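Chitooligosaccharide oxidase (Gibberella zeae, PDB 6Y0R) oxidises the C1 hydroxyl of chitooligosaccharides to the lactone with covalently bound FAD, passing the electrons to molecular oxygen and releasing hydrogen peroxide. Local coordinates at residues A[134-137]-A[138-142]; A[292-295]-A[296-300]; A[382-385]-A[386-389]; A[434-438]-A[439-443]. All coordinates share one frame; numbering follows the deposited sequence.

Contact 1: residues A[134-137]-A[138-142]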
loop_
_atom_site.group_PDB
_atom_site.type_symbol
_atom_site.label_atom_id
_atom_site.label_comp_id
_atom_site.label_asym_id
_atom_site.label_seq_id
_atom_site.Cartn_x
_atom_site.Cartn_y
_atom_site.Cartn_z
ATOM N N LEU A 134 -2.337 -10.885 -1.685
ATOM C CA LEU A 134 -1.035 -10.880 -2.388
ATOM C C LEU A 134 -0.415 -12.283 -2.322
ATOM O O LEU A 134 0.225 -12.681 -3.282
ATOM C CB LEU A 134 -0.092 -9.858 -1.771
ATOM C CG LEU A 134 -0.541 -8.420 -1.875
ATOM C CD1 LEU A 134 0.520 -7.533 -1.283
ATOM C CD2 LEU A 134 -0.834 -8.027 -3.302
ATOM N N GLY A 135 -0.521 -12.979 -1.202
ATOM C CA GLY A 135 0.086 -14.335 -1.109
ATOM C C GLY A 135 -0.575 -15.288 -2.071
ATOM O O GLY A 135 0.112 -16.129 -2.718
ATOM N N HIS A 136 -1.880 -15.139 -2.280
ATOM C CA HIS A 136 -2.632 -15.990 -3.230
ATOM C C HIS A 136 -2.246 -15.605 -4.657
ATOM O O HIS A 136 -2.042 -16.466 -5.502
ATOM C CB HIS A 136 -4.125 -15.879 -2.973
ATOM C CG HIS A 136 -4.930 -16.685 -3.924
ATOM N ND1 HIS A 136 -4.833 -18.093 -3.971
ATOM C CD2 HIS A 136 -5.835 -16.317 -4.856
ATOM C CE1 HIS A 136 -5.686 -18.532 -4.893
ATOM N NE2 HIS A 136 -6.314 -17.458 -5.458
ATOM N N VAL A 137 -2.123 -14.318 -4.950
ATOM C CA VAL A 137 -1.599 -13.834 -6.240
ATOM C C VAL A 137 -0.244 -14.481 -6.510
ATOM O O VAL A 137 -0.037 -15.039 -7.626
ATOM C CB VAL A 137 -1.471 -12.308 -6.268
ATOM C CG1 VAL A 137 -0.719 -11.815 -7.496
ATOM C CG2 VAL A 137 -2.857 -11.695 -6.207
ATOM N N ALA A 138 0.685 -14.355 -5.550
ATOM C CA ALA A 138 2.068 -14.818 -5.774
ATOM C C ALA A 138 2.059 -16.349 -5.958
ATOM O O ALA A 138 2.711 -16.850 -6.905
ATOM C CB ALA A 138 2.973 -14.438 -4.646
ATOM N N THR A 139 1.285 -17.053 -5.131
ATOM C CA THR A 139 1.238 -18.540 -5.188
ATOM C C THR A 139 0.712 -18.971 -6.562
ATOM O O THR A 139 1.297 -19.871 -7.227
ATOM C CB THR A 139 0.391 -19.097 -4.042
ATOM O OG1 THR A 139 1.053 -18.726 -2.830
ATOM C CG2 THR A 139 0.263 -20.604 -4.093
ATOM N N GLU A 140 -0.391 -18.376 -7.006
ATOM C CA GLU A 140 -1.046 -18.760 -8.283
ATOM C C GLU A 140 -0.176 -18.400 -9.470
ATOM O O GLU A 140 -0.050 -19.209 -10.377
ATOM C CB GLU A 140 -2.430 -18.123 -8.438
ATOM C CG GLU A 140 -3.466 -18.768 -7.542
ATOM C CD GLU A 140 -3.861 -20.186 -7.942
ATOM O OE1 GLU A 140 -3.592 -20.562 -9.080
ATOM O OE2 GLU A 140 -4.456 -20.899 -7.097
ATOM N N LEU A 141 0.437 -17.220 -9.512
ATOM C CA LEU A 141 1.254 -16.868 -10.682
ATOM C C LEU A 141 2.488 -17.768 -10.725
ATOM O O LEU A 141 2.939 -18.110 -11.818
ATOM C CB LEU A 141 1.626 -15.385 -10.640
ATOM C CG LEU A 141 0.454 -14.429 -10.794
ATOM C CD1 LEU A 141 0.988 -12.996 -10.761
ATOM C CD2 LEU A 141 -0.342 -14.669 -12.087
ATOM N N TRP A 142 3.064 -18.050 -9.571
ATOM C CA TRP A 142 4.252 -18.932 -9.472
ATOM C C TRP A 142 3.868 -20.327 -9.982
ATOM O O TRP A 142 4.580 -20.860 -10.854
ATOM C CB TRP A 142 4.740 -18.978 -8.034
ATOM C CG TRP A 142 5.858 -19.948 -7.806
ATOM C CD1 TRP A 142 5.741 -21.124 -7.139
ATOM C CD2 TRP A 142 7.248 -19.787 -8.125
ATOM N NE1 TRP A 142 6.960 -21.726 -7.045
ATOM C CE2 TRP A 142 7.907 -20.923 -7.621
ATOM C CE3 TRP A 142 8.003 -18.820 -8.784
ATOM C CZ2 TRP A 142 9.268 -21.124 -7.822
ATOM C CZ3 TRP A 142 9.354 -19.006 -8.958
ATOM C CH2 TRP A 142 9.991 -20.137 -8.455
#
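Gly135 O takes two hydrogen bonds from Thr139. One comes from the backbone, Thr139 N to Gly135 O at 2.8 Å. The other comes from the hydroxyl, Thr139 OG1 to Gly135 O, also 2.8 Å. The two donors lie on opposite faces of the carbonyl plane. The hydroxyl can turn back to the preceding turn because Thr139 OG1 stands beside its own backbone N, with chi1 -63°. Ala138 N to Leu134 O, Glu140 N to His136 O and Leu141 N to Val137 O, each 2.9 Å, complete the first turns of helix 134-145. This helix belongs to the FAD-binding PCMH-type domain, and the side chain of Leu134 is about 6 Å from the FAD.

Next comes a CH-pi contact. Glu140 CG lies over one face of the His136 ring, 3.8 Å from its centroid and displaced toward the rim. The Glu140 chain bends at chi2 (-70°), and its carboxylate plane stands 67° from the ring. Glu140 OE1 is hydrogen-bonded to Gln144. His136 ND1 is hydrogen-bonded to Asn327, and Tyr116 meets the ring edge-to-face.

On another side of the helix, Val137 CG1 and Leu141 CD1 lie side by side at 3.9 Å. Leu141 also rests on Val118, and Ala138 on Val316. The chemistry implies a His136 ring fixed by polar, ring and aliphatic contacts, with the nearby carboxylate perhaps favouring some positive character on the imidazole.

Contact 2: residues A[292-295]-A[296-300]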
loop_
_atom_site.group_PDB
_atom_site.type_symbol
_atom_site.label_atom_id
_atom_site.label_comp_id
_atom_site.label_asym_id
_atom_site.label_seq_id
_atom_site.Cartn_x
_atom_site.Cartn_y
_atom_site.Cartn_z
ATOM N N ALA A 292 28.014 -6.129 -4.999
ATOM C CA ALA A 292 27.207 -4.898 -5.209
ATOM C C ALA A 292 27.134 -4.062 -3.932
ATOM O O ALA A 292 27.066 -2.804 -4.047
ATOM C CB ALA A 292 25.821 -5.255 -5.670
ATOM N N LEU A 293 27.088 -4.696 -2.763
ATOM C CA LEU A 293 26.970 -3.946 -1.478
ATOM C C LEU A 293 28.313 -3.508 -0.905
ATOM O O LEU A 293 28.324 -2.725 0.036
ATOM C CB LEU A 293 26.243 -4.823 -0.459
ATOM C CG LEU A 293 24.747 -4.903 -0.618
ATOM C CD1 LEU A 293 24.178 -5.763 0.518
ATOM C CD2 LEU A 293 24.105 -3.539 -0.637
ATOM N N GLN A 294 29.429 -4.033 -1.405
ATOM C CA GLN A 294 30.740 -3.780 -0.772
ATOM C C GLN A 294 30.981 -2.277 -0.610
ATOM O O GLN A 294 31.461 -1.883 0.434
ATOM C CB GLN A 294 31.846 -4.526 -1.532
ATOM C CG GLN A 294 33.091 -4.771 -0.701
ATOM C CD GLN A 294 32.891 -5.317 0.701
ATOM O OE1 GLN A 294 32.075 -6.196 0.958
ATOM N NE2 GLN A 294 33.650 -4.785 1.641
ATOM N N PRO A 295 30.665 -1.363 -1.554
ATOM C CA PRO A 295 30.856 0.067 -1.280
ATOM C C PRO A 295 30.087 0.611 -0.070
ATOM O O PRO A 295 30.574 1.498 0.634
ATOM C CB PRO A 295 30.371 0.758 -2.565
ATOM C CG PRO A 295 30.506 -0.315 -3.611
ATOM C CD PRO A 295 30.170 -1.618 -2.914
ATOM N N LEU A 296 28.864 0.129 0.136
ATOM C CA LEU A 296 28.074 0.562 1.307
ATOM C C LEU A 296 28.678 -0.008 2.580
ATOM O O LEU A 296 28.829 0.723 3.556
ATOM C CB LEU A 296 26.640 0.060 1.156
ATOM C CG LEU A 296 25.727 0.540 2.269
ATOM C CD1 LEU A 296 25.578 2.032 2.178
ATOM C CD2 LEU A 296 24.393 -0.196 2.172
ATOM N N VAL A 297 29.058 -1.273 2.566
ATOM C CA VAL A 297 29.768 -1.890 3.720
ATOM C C VAL A 297 30.996 -1.036 4.057
ATOM O O VAL A 297 31.220 -0.714 5.251
ATOM C CB VAL A 297 30.118 -3.342 3.380
ATOM C CG1 VAL A 297 31.082 -3.937 4.372
ATOM C CG2 VAL A 297 28.853 -4.162 3.190
ATOM N N GLN A 298 31.771 -0.633 3.050
ATOM C CA GLN A 298 32.994 0.181 3.263
ATOM C C GLN A 298 32.624 1.570 3.796
ATOM O O GLN A 298 33.380 2.131 4.593
ATOM C CB GLN A 298 33.839 0.233 1.987
ATOM C CG GLN A 298 34.604 -1.059 1.747
ATOM C CD GLN A 298 36.032 -0.820 1.291
ATOM O OE1 GLN A 298 36.622 0.218 1.555
ATOM N NE2 GLN A 298 36.584 -1.775 0.559
ATOM N N LYS A 299 31.486 2.147 3.412
ATOM C CA LYS A 299 31.068 3.438 3.982
ATOM C C LYS A 299 30.860 3.290 5.500
ATOM O O LYS A 299 31.177 4.211 6.255
ATOM C CB LYS A 299 29.789 3.952 3.298
ATOM C CG LYS A 299 29.981 4.477 1.882
ATOM C CD LYS A 299 30.840 5.713 1.898
ATOM C CE LYS A 299 31.134 6.269 0.529
ATOM N NZ LYS A 299 31.654 7.653 0.651
ATOM N N PHE A 300 30.205 2.221 5.932
ATOM C CA PHE A 300 29.781 2.059 7.339
ATOM C C PHE A 300 30.956 1.666 8.255
ATOM O O PHE A 300 31.131 2.318 9.304
ATOM C CB PHE A 300 28.674 1.010 7.416
ATOM C CG PHE A 300 27.357 1.359 6.765
ATOM C CD1 PHE A 300 26.996 2.670 6.443
ATOM C CD2 PHE A 300 26.449 0.341 6.554
ATOM C CE1 PHE A 300 25.743 2.915 5.888
ATOM C CE2 PHE A 300 25.213 0.593 5.984
ATOM C CZ PHE A 300 24.858 1.887 5.697
#
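Leu293 O receives Val297 N in a nearly straight bond of 3.0 Å. Leu296 N is also close to Leu293 O, at 2.9 Å, but its 121° angle makes this a weak bond. Two further backbone bonds continue the helix: Gln298 N to Gln294 O at 2.9 Å, and Lys299 N to Pro295 O at 3.0 Å. Pro295 has no N-H to give to the turn before it, and the helix is kinked there.

The side-chain contacts are looser. Gln294 reaches forward along the helix with CG opposite its backbone N (chi1 -158°) and a bend at chi2. This puts Gln294 NE2 3.8 Å from both Val297 CG1 and Gln298 CG. The two glutamine amide planes are 67° apart, so they do not stack. The glutamines lie on the exposed side. The apolar pair is Leu293 and Leu296, whose CD2 atoms are 4.4 Å apart.

These two leucines belong to the buried side of helix 286-300, where both touch Phe257 of helix 247-260. At the end of the helix, Phe300 makes an edge-to-face contact with Trp242. Leu293 and Val297 also meet Val305 of strand 305-310, an outermost strand of the seven-stranded antiparallel sheet.

Contact 3: residues A[382-385]-A[386-389]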
loop_
_atom_site.group_PDB
_atom_site.type_symbol
_atom_site.label_atom_id
_atom_site.label_comp_id
_atom_site.label_asym_id
_atom_site.label_seq_id
_atom_site.Cartn_x
_atom_site.Cartn_y
_atom_site.Cartn_z
ATOM N N THR A 382 18.776 6.850 -9.965
ATOM C CA THR A 382 18.944 6.866 -11.431
ATOM C C THR A 382 18.220 5.694 -12.097
ATOM O O THR A 382 17.513 5.937 -13.112
ATOM C CB THR A 382 20.435 6.812 -11.746
ATOM O OG1 THR A 382 21.078 7.889 -11.072
ATOM C CG2 THR A 382 20.665 6.907 -13.245
ATOM N N TYR A 383 18.403 4.470 -11.598
ATOM C CA TYR A 383 17.927 3.238 -12.268
ATOM C C TYR A 383 16.578 2.741 -11.749
ATOM O O TYR A 383 16.094 1.745 -12.272
ATOM C CB TYR A 383 18.999 2.150 -12.204
ATOM C CG TYR A 383 20.255 2.574 -12.907
ATOM C CD1 TYR A 383 20.283 2.729 -14.279
ATOM C CD2 TYR A 383 21.382 2.879 -12.201
ATOM C CE1 TYR A 383 21.430 3.164 -14.914
ATOM C CE2 TYR A 383 22.557 3.277 -12.817
ATOM C CZ TYR A 383 22.560 3.458 -14.188
ATOM O OH TYR A 383 23.721 3.894 -14.825
ATOM N N SER A 384 15.926 3.440 -10.816
ATOM C CA SER A 384 14.657 2.943 -10.236
ATOM C C SER A 384 13.480 3.014 -11.216
ATOM O O SER A 384 13.185 4.069 -11.807
ATOM C CB SER A 384 14.315 3.719 -8.999
ATOM O OG SER A 384 13.017 3.339 -8.600
ATOM N N ALA A 385 12.740 1.929 -11.335
ATOM C CA ALA A 385 11.480 1.855 -12.107
ATOM C C ALA A 385 10.383 2.668 -11.437
ATOM O O ALA A 385 9.457 3.134 -12.164
ATOM C CB ALA A 385 11.087 0.423 -12.243
ATOM N N VAL A 386 10.442 2.827 -10.108
ATOM C CA VAL A 386 9.381 3.621 -9.405
ATOM C C VAL A 386 9.492 5.074 -9.852
ATOM O O VAL A 386 8.448 5.740 -10.016
ATOM C CB VAL A 386 9.467 3.445 -7.879
ATOM C CG1 VAL A 386 8.482 4.387 -7.176
ATOM C CG2 VAL A 386 9.187 2.003 -7.514
ATOM N N SER A 387 10.706 5.589 -9.986
ATOM C CA SER A 387 10.914 7.033 -10.261
ATOM C C SER A 387 11.172 7.238 -11.753
ATOM O O SER A 387 11.569 8.381 -12.122
ATOM C CB SER A 387 11.964 7.635 -9.363
ATOM O OG SER A 387 13.134 6.847 -9.327
ATOM N N LYS A 388 10.800 6.280 -12.590
ATOM C CA LYS A 388 10.960 6.450 -14.064
ATOM C C LYS A 388 9.792 7.245 -14.649
ATOM O O LYS A 388 10.002 8.262 -15.336
ATOM C CB LYS A 388 11.163 5.112 -14.765
ATOM C CG LYS A 388 11.333 5.258 -16.259
ATOM C CD LYS A 388 11.723 3.951 -16.898
ATOM C CE LYS A 388 11.522 3.952 -18.409
ATOM N NZ LYS A 388 10.100 3.906 -18.808
ATOM N N PRO A 389 8.515 6.892 -14.396
ATOM C CA PRO A 389 7.400 7.715 -14.866
ATOM C C PRO A 389 7.503 9.139 -14.320
ATOM O O PRO A 389 7.979 9.324 -13.237
ATOM C CB PRO A 389 6.135 6.994 -14.373
ATOM C CG PRO A 389 6.600 5.582 -14.114
ATOM C CD PRO A 389 8.016 5.741 -13.622
HETATM O O HOH W 1 14.477 6.682 -11.826
#
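Ser384 O is approached by a water and by a backbone amide. Water 1 donates to Ser384 O at 2.9 Å. The same water is hydrogen-bonded to Ser387 OG at 2.8 Å, so it bridges the carbonyl of one serine and the hydroxyl of the other. Ser387 N also reaches Ser384 O, but at 3.4 Å and 130° this bond is weak. The water thus adds an indirect link between the two serines.

The side chain of Ser384 works on the same turn. Its hydroxyl points away from its own N and lies beside the carbonyl carbon, with chi1 172°. From there Ser384 OG accepts a weak bond from Val386 N at 3.0 Å. A further hydrogen bond links Ser384 OG to Thr379 O, which ties the turn to the preceding part of the loop.

Ser387 OG stands between its backbone N and carbonyl carbon, chi1 49°. In this position it faces back over the turn, 3.4 Å from Ser384 CB, and meets the water. One residue along, Lys388 N gives a weak bond to Ala385 O at 3.4 Å. Pro389 CD packs against the same carbonyl, 3.3 Å from Ala385 O.

Around the turn, Val386 touches Ala172 and Leu177, its carbonyl is hydrogen-bonded to Arg399, and Pro389 touches Arg399 and Asp180. The side chain of Val386 is about 10 Å from the bound FAD. In the loop between strands 371-378 and 403-411, the arrangement is that of an ST turn at Ser384, overlapped by two successive turns with weak i to i+3 backbone bonds.

Contact 4: residues A[434-438]-A[439-443]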
loop_
_atom_site.group_PDB
_atom_site.type_symbol
_atom_site.label_atom_id
_atom_site.label_comp_id
_atom_site.label_asym_id
_atom_site.label_seq_id
_atom_site.Cartn_x
_atom_site.Cartn_y
_atom_site.Cartn_z
ATOM N N SER A 434 9.530 19.180 8.527
ATOM C CA SER A 434 9.399 20.625 8.853
ATOM C C SER A 434 10.568 21.408 8.234
ATOM O O SER A 434 10.478 22.645 8.124
ATOM C CB SER A 434 9.234 20.850 10.330
ATOM O OG SER A 434 10.405 20.472 11.022
ATOM N N SER A 435 11.622 20.734 7.778
ATOM C CA SER A 435 12.783 21.379 7.138
ATOM C C SER A 435 12.690 21.316 5.616
ATOM O O SER A 435 13.602 21.856 4.984
ATOM C CB SER A 435 14.056 20.760 7.624
ATOM O OG SER A 435 14.269 19.533 6.963
ATOM N N LEU A 436 11.670 20.677 5.027
ATOM C CA LEU A 436 11.576 20.489 3.550
ATOM C C LEU A 436 10.821 21.636 2.865
ATOM O O LEU A 436 9.899 22.174 3.484
ATOM C CB LEU A 436 10.848 19.179 3.284
ATOM C CG LEU A 436 11.589 17.927 3.729
ATOM C CD1 LEU A 436 10.772 16.682 3.398
ATOM C CD2 LEU A 436 12.981 17.862 3.111
ATOM N N LYS A 437 11.153 21.944 1.612
ATOM C CA LYS A 437 10.441 22.993 0.825
ATOM C C LYS A 437 8.997 22.533 0.621
ATOM O O LYS A 437 8.807 21.349 0.343
ATOM C CB LYS A 437 11.097 23.213 -0.539
ATOM C CG LYS A 437 12.409 23.990 -0.529
ATOM C CD LYS A 437 13.103 24.026 -1.895
ATOM C CE LYS A 437 13.753 22.710 -2.283
ATOM N NZ LYS A 437 13.740 22.499 -3.750
ATOM N N ALA A 438 8.032 23.441 0.737
ATOM C CA ALA A 438 6.595 23.168 0.518
ATOM C C ALA A 438 6.433 22.636 -0.907
ATOM O O ALA A 438 7.156 23.104 -1.814
ATOM C CB ALA A 438 5.784 24.414 0.759
ATOM N N GLY A 439 5.606 21.607 -1.078
ATOM C CA GLY A 439 5.276 21.055 -2.402
ATOM C C GLY A 439 6.265 20.010 -2.877
ATOM O O GLY A 439 6.043 19.472 -3.953
ATOM N N THR A 440 7.306 19.695 -2.104
ATOM C CA THR A 440 8.384 18.773 -2.528
ATOM C C THR A 440 8.193 17.412 -1.850
ATOM O O THR A 440 8.930 16.469 -2.193
ATOM C CB THR A 440 9.769 19.335 -2.204
ATOM O OG1 THR A 440 9.974 19.395 -0.791
ATOM C CG2 THR A 440 9.939 20.702 -2.834
ATOM N N TRP A 441 7.186 17.297 -0.996
ATOM C CA TRP A 441 7.010 16.074 -0.185
ATOM C C TRP A 441 5.536 15.797 0.013
ATOM O O TRP A 441 4.722 16.745 -0.142
ATOM C CB TRP A 441 7.720 16.208 1.155
ATOM C CG TRP A 441 7.178 17.298 2.036
ATOM C CD1 TRP A 441 7.539 18.617 1.992
ATOM C CD2 TRP A 441 6.245 17.170 3.124
ATOM N NE1 TRP A 441 6.906 19.309 2.987
ATOM C CE2 TRP A 441 6.086 18.465 3.685
ATOM C CE3 TRP A 441 5.550 16.108 3.711
ATOM C CZ2 TRP A 441 5.280 18.710 4.805
ATOM C CZ3 TRP A 441 4.718 16.361 4.774
ATOM C CH2 TRP A 441 4.609 17.638 5.341
ATOM N N GLY A 442 5.223 14.572 0.399
ATOM C CA GLY A 442 3.847 14.177 0.726
ATOM C C GLY A 442 3.812 12.919 1.560
ATOM O O GLY A 442 4.758 12.642 2.311
ATOM N N MET A 443 2.727 12.184 1.403
ATOM C CA MET A 443 2.445 10.930 2.115
ATOM C C MET A 443 1.932 9.907 1.102
ATOM O O MET A 443 1.574 10.258 -0.033
ATOM C CB MET A 443 1.419 11.174 3.212
ATOM C CG MET A 443 1.929 12.036 4.270
ATOM S SD MET A 443 0.572 12.164 5.530
ATOM C CE MET A 443 1.547 12.821 6.889
#
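Thr440 folds back onto Lys437 across a type II beta turn that runs from Lys437 to Thr440. Thr440 CB lies 3.4 Å from Lys437 O. From CB the side chain divides. Thr440 OG1, held between its own backbone N and carbonyl carbon (chi1 67°), donates to Lys437 O at 2.5 Å, an unusually short distance. Thr440 CG2 takes the other branch and packs 3.6 Å from Lys437 CB. The turn's own backbone bond, Thr440 N to Lys437 O, is weak at 3.3 Å. Gly439 sits at the third position of the turn with positive phi (87°), as type II turns favour.

Beyond the turn, Trp441 swings its indole back toward Leu436. Leu436 CB is 3.6 Å from Trp441 CD1, and Leu436 CD1 is 3.8 Å from Trp441 CB. The tryptophan also packs on Arg456 and Met460 of helix 454-462 and on Leu344, while Leu436 touches Leu349. The turn follows helix 420-433 and leads to Gly442, whose backbone is hydrogen-bonded to Ala345 of strand 338-346, an outermost strand of the seven-stranded sheet. At the rim of the indole, Lys437 O lies near the ring plane, 3.4 Å from Trp441 CD1.

The four contacts follow one another along the chain and none touches another. Contact 1 lies on helix 134-145, in the FAD-binding PCMH-type domain, and the side chain of Leu134 is about 6 Å from the cofactor. Contacts 2 and 3 both border the seven-stranded antiparallel sheet: helix 286-300 packs on strand 305-310, and the 382-389 loop joins strands 371-378 and 403-411. Their centres are about 22 Å apart. Contact 4, about 20 Å from contact 3 between centres, packs on strand 338-346 at the other outermost position. Contacts 1 and 4, whose centres are about 36 Å apart, lie on opposite sides of the chain's centre. The set thus spans the flavin-binding region and the large sheet beside it.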